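Local atomic coordinates of RNA pseudouridylate synthase domain-containing protein 1 (Homo sapiens, PDB entry 5VBB), a protein that probably binds RNA and converts selected uridines to pseudouridine, as RluA-type pseudouridine synthases do. Residues A[244-247]-A[248-251]; A[13-16]-A[17-20]. All coordinates share one frame; numbering follows the deposited sequence.

Interaction 1. Residues A[244-247]-A[248-251]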
loop_
_atom_site.group_PDB
_atom_site.type_symbol
_atom_site.label_atom_id
_atom_site.label_comp_id
_atom_site.label_asym_id
_atom_site.label_seq_id
_atom_site.Cartn_x
_atom_site.Cartn_y
_atom_site.Cartn_z
ATOM N N LEU A 244 18.939 2.255 8.152
ATOM C CA LEU A 244 19.633 1.775 6.967
ATOM C C LEU A 244 19.582 2.851 5.886
ATOM O O LEU A 244 20.630 3.214 5.334
ATOM C CB LEU A 244 19.067 0.438 6.439
ATOM C CG LEU A 244 19.496 -0.826 7.231
ATOM C CD1 LEU A 244 18.547 -1.113 8.350
ATOM C CD2 LEU A 244 19.572 -2.066 6.304
ATOM N N GLN A 245 18.382 3.360 5.564
ATOM C CA GLN A 245 18.250 4.346 4.480
ATOM C C GLN A 245 17.315 5.465 4.860
ATOM O O GLN A 245 16.424 5.289 5.679
ATOM C CB GLN A 245 17.783 3.638 3.180
ATOM C CG GLN A 245 18.938 2.925 2.522
ATOM C CD GLN A 245 18.581 2.008 1.387
ATOM O OE1 GLN A 245 18.779 2.352 0.195
ATOM N NE2 GLN A 245 18.229 0.755 1.756
ATOM N N SER A 246 17.515 6.616 4.229
ATOM C CA SER A 246 16.731 7.820 4.468
ATOM C C SER A 246 15.470 7.818 3.592
ATOM O O SER A 246 15.588 7.834 2.371
ATOM C CB SER A 246 17.561 9.054 4.123
ATOM O OG SER A 246 16.756 10.219 4.087
ATOM N N LEU A 247 14.289 7.926 4.203
ATOM C CA LEU A 247 13.050 8.015 3.434
ATOM C C LEU A 247 12.936 9.326 2.667
ATOM O O LEU A 247 12.386 9.312 1.570
ATOM C CB LEU A 247 11.844 7.836 4.360
ATOM C CG LEU A 247 10.467 7.815 3.731
ATOM C CD1 LEU A 247 10.367 6.752 2.618
ATOM C CD2 LEU A 247 9.440 7.553 4.789
ATOM N N ASP A 248 13.419 10.456 3.230
ATOM C CA ASP A 248 13.368 11.749 2.531
ATOM C C ASP A 248 14.124 11.659 1.221
ATOM O O ASP A 248 13.627 12.104 0.189
ATOM C CB ASP A 248 14.002 12.874 3.364
ATOM C CG ASP A 248 13.207 13.341 4.557
ATOM O OD1 ASP A 248 11.963 13.287 4.497
ATOM O OD2 ASP A 248 13.828 13.831 5.528
ATOM N N GLN A 249 15.350 11.087 1.261
ATOM C CA GLN A 249 16.147 10.917 0.072
ATOM C C GLN A 249 15.493 9.988 -0.939
ATOM O O GLN A 249 15.557 10.256 -2.143
ATOM C CB GLN A 249 17.539 10.375 0.445
ATOM C CG GLN A 249 18.371 11.365 1.274
ATOM C CD GLN A 249 18.983 12.424 0.402
ATOM O OE1 GLN A 249 18.396 13.470 0.151
ATOM N NE2 GLN A 249 20.134 12.140 -0.163
ATOM N N LEU A 250 14.882 8.885 -0.465
ATOM C CA LEU A 250 14.212 7.965 -1.374
ATOM C C LEU A 250 13.000 8.621 -1.994
ATOM O O LEU A 250 12.731 8.354 -3.153
ATOM C CB LEU A 250 13.835 6.644 -0.684
ATOM C CG LEU A 250 15.037 5.777 -0.320
ATOM C CD1 LEU A 250 14.654 4.773 0.706
ATOM C CD2 LEU A 250 15.623 5.081 -1.548
ATOM N N VAL A 251 12.325 9.553 -1.285
ATOM C CA VAL A 251 11.174 10.268 -1.876
ATOM C C VAL A 251 11.665 11.198 -2.966
ATOM O O VAL A 251 11.032 11.280 -4.011
ATOM C CB VAL A 251 10.332 11.018 -0.808
ATOM C CG1 VAL A 251 9.351 12.017 -1.445
ATOM C CG2 VAL A 251 9.590 10.024 0.044
#
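Ser246 caps the first turn of helix 247-256, a local contact where the chain leaves strand 238-243 and winds into the last helix of the protein. Its hydroxyl stands in for the carbonyl that a preceding turn would have supplied: Gln249 N donates to Ser246 OG at 3.3 Å, and the bond is nearly straight, 173° at the hydrogen. The oxygen reaches the open end of the turn because chi1 of 168° turns it away from the serine's own nitrogen. Serine suits this N-cap because its short side chain carries an acceptor just far enough to reach an amide three residues on.

Regular helical bonding starts at the same residue. Leu250 N donates to Ser246 O at 3.1 Å, and Val251 N to Leu247 O at 2.9 Å. Beside the cap, Gln249 CG packs 3.4 Å from Ser246 OG, and the bend at chi2 turns the side-chain amide away.

Leu247 CD1 approaches Val251 CG2 at 4.2 Å, one helical turn on, and both residues press on Phe211 of strand 208-216. Separately, Leu250 CD1 reaches back to Gln245 CB at 4.1 Å and rests on Val149 and Leu151 of strand 146-156. Branched aliphatic residues thus fill the places facing the sheet, while the polar Asp248 and Gln249 are exposed.

Gln245 NE2 is hydrogen-bonded to Val150 O of strand 146-156 and to Ser110 O just before strand 111-114, tying the approach to both, so the helix start is seated on the large antiparallel sheet.

Interaction 2. Residues A[13-16]-A[17-20]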
loop_
_atom_site.group_PDB
_atom_site.type_symbol
_atom_site.label_atom_id
_atom_site.label_comp_id
_atom_site.label_asym_id
_atom_site.label_seq_id
_atom_site.Cartn_x
_atom_site.Cartn_y
_atom_site.Cartn_z
ATOM N N TYR A 13 -4.746 16.171 -1.255
ATOM C CA TYR A 13 -4.650 16.825 -2.536
ATOM C C TYR A 13 -6.053 17.113 -3.015
ATOM O O TYR A 13 -6.891 16.210 -3.032
ATOM C CB TYR A 13 -3.928 15.891 -3.520
ATOM C CG TYR A 13 -3.740 16.444 -4.905
ATOM C CD1 TYR A 13 -4.813 16.545 -5.785
ATOM C CD2 TYR A 13 -2.468 16.665 -5.416
ATOM C CE1 TYR A 13 -4.640 16.990 -7.084
ATOM C CE2 TYR A 13 -2.279 17.063 -6.731
ATOM C CZ TYR A 13 -3.373 17.290 -7.539
ATOM O OH TYR A 13 -3.160 17.688 -8.822
ATOM N N ARG A 14 -6.316 18.349 -3.449
ATOM C CA ARG A 14 -7.624 18.685 -3.993
ATOM C C ARG A 14 -7.413 19.707 -5.079
ATOM O O ARG A 14 -6.766 20.722 -4.852
ATOM C CB ARG A 14 -8.577 19.193 -2.892
ATOM C CG ARG A 14 -9.910 19.855 -3.326
ATOM C CD ARG A 14 -11.086 18.914 -3.435
ATOM N NE ARG A 14 -12.310 19.588 -3.911
ATOM C CZ ARG A 14 -13.120 20.341 -3.167
ATOM N NH1 ARG A 14 -12.842 20.571 -1.886
ATOM N NH2 ARG A 14 -14.199 20.902 -3.707
ATOM N N SER A 15 -7.909 19.388 -6.269
ATOM C CA SER A 15 -7.935 20.258 -7.418
ATOM C C SER A 15 -9.388 20.354 -7.907
ATOM O O SER A 15 -10.292 19.815 -7.281
ATOM C CB SER A 15 -7.035 19.722 -8.527
ATOM O OG SER A 15 -7.609 18.601 -9.179
ATOM N N ARG A 16 -9.600 21.015 -9.044
ATOM C CA ARG A 16 -10.918 21.109 -9.670
ATOM C C ARG A 16 -11.400 19.734 -10.140
ATOM O O ARG A 16 -12.586 19.441 -10.064
ATOM C CB ARG A 16 -10.842 22.041 -10.900
ATOM C CG ARG A 16 -10.543 23.512 -10.546
ATOM C CD ARG A 16 -9.890 24.293 -11.703
ATOM N NE ARG A 16 -10.783 24.465 -12.853
ATOM C CZ ARG A 16 -11.846 25.268 -12.877
ATOM N NH1 ARG A 16 -12.155 26.012 -11.819
ATOM N NH2 ARG A 16 -12.608 25.337 -13.962
ATOM N N ASP A 17 -10.464 18.891 -10.593
ATOM C CA ASP A 17 -10.735 17.604 -11.221
ATOM C C ASP A 17 -10.475 16.376 -10.371
ATOM O O ASP A 17 -11.042 15.330 -10.676
ATOM C CB ASP A 17 -9.855 17.482 -12.474
ATOM C CG ASP A 17 -10.302 18.351 -13.629
ATOM O OD1 ASP A 17 -11.521 18.479 -13.834
ATOM O OD2 ASP A 17 -9.431 18.867 -14.349
ATOM N N PHE A 18 -9.565 16.453 -9.396
ATOM C CA PHE A 18 -9.207 15.301 -8.598
ATOM C C PHE A 18 -9.170 15.606 -7.136
ATOM O O PHE A 18 -8.862 16.712 -6.719
ATOM C CB PHE A 18 -7.827 14.764 -9.018
ATOM C CG PHE A 18 -7.814 14.221 -10.417
ATOM C CD1 PHE A 18 -8.350 12.979 -10.697
ATOM C CD2 PHE A 18 -7.308 14.976 -11.464
ATOM C CE1 PHE A 18 -8.276 12.448 -11.976
ATOM C CE2 PHE A 18 -7.295 14.477 -12.752
ATOM C CZ PHE A 18 -7.760 13.204 -13.000
ATOM N N LEU A 19 -9.375 14.563 -6.363
ATOM C CA LEU A 19 -9.309 14.577 -4.924
ATOM C C LEU A 19 -8.519 13.321 -4.541
ATOM O O LEU A 19 -8.817 12.260 -5.065
ATOM C CB LEU A 19 -10.741 14.525 -4.383
ATOM C CG LEU A 19 -10.966 14.299 -2.930
ATOM C CD1 LEU A 19 -10.226 15.311 -2.107
ATOM C CD2 LEU A 19 -12.435 14.393 -2.620
ATOM N N VAL A 20 -7.525 13.445 -3.672
ATOM C CA VAL A 20 -6.751 12.296 -3.157
ATOM C C VAL A 20 -6.951 12.277 -1.663
ATOM O O VAL A 20 -6.619 13.244 -0.974
ATOM C CB VAL A 20 -5.245 12.264 -3.507
ATOM C CG1 VAL A 20 -4.588 10.954 -3.059
ATOM C CG2 VAL A 20 -5.015 12.493 -4.979
#
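Tyr13 and Val20 face each other as a hydrogen-bonded pair of two antiparallel strands, their side chains on the same face of the sheet and crossing obliquely. Val20 CG2 lies 3.9 Å from Tyr13 CB, and the tyrosine ring runs on toward Phe18, where CE1 comes to 4.3 Å from Phe18 CB. A chi1 of -179° lays the Tyr13 ring along the hairpin toward the turn.

Arg14 and Leu19, the non-hydrogen-bonded pair, share the other face. The chain of Arg14 bends at chi2 (92°), and its CD methylene meets Leu19 CD1 at 3.9 Å; the apolar leucine also packs on Phe48.

Ser15 organises the turn. Its hydroxyl is folded back over its own backbone, from where OG accepts from Phe18 N at 2.9 Å and from Asp17 N at 3.2 Å, the second bond being more bent (139°). It also lies near the plane of the Phe18 ring, at its edge. One carboxylate oxygen of Glu220, OE2, is hydrogen-bonded to both Ser15 OG and Tyr13 OH. A small hydroxyl residue suits a place where two turn amides need one acceptor.

Backbone bonds join Val20 N to Tyr13 O and, at 2.9 Å, Ser15 N to Phe18 O; Tyr13 N to Val20 O is weak. This is a tight beta hairpin, with Arg16 and Asp17 at its tip, linking strands 10-14 and 18-23.

In the fold
Interaction 2 comes near the start of the chain and interaction 1 near its end; they follow in series, with centres 27 Å apart and nearest atoms about 13 Å apart, so they do not touch. Residues 13-20 form the hairpin at one side of the four-stranded antiparallel sheet, while residues 244-251 begin the final helix on the seven-stranded sheet. The two are nevertheless related through that larger sheet: the hairpin packs on strand 221-225, which pairs with strand 208-216, and the helix start rests on 208-216. Both lie away from Asp67, the active-site aspartate inferred by similarity, and join framework elements near the two ends of the chain.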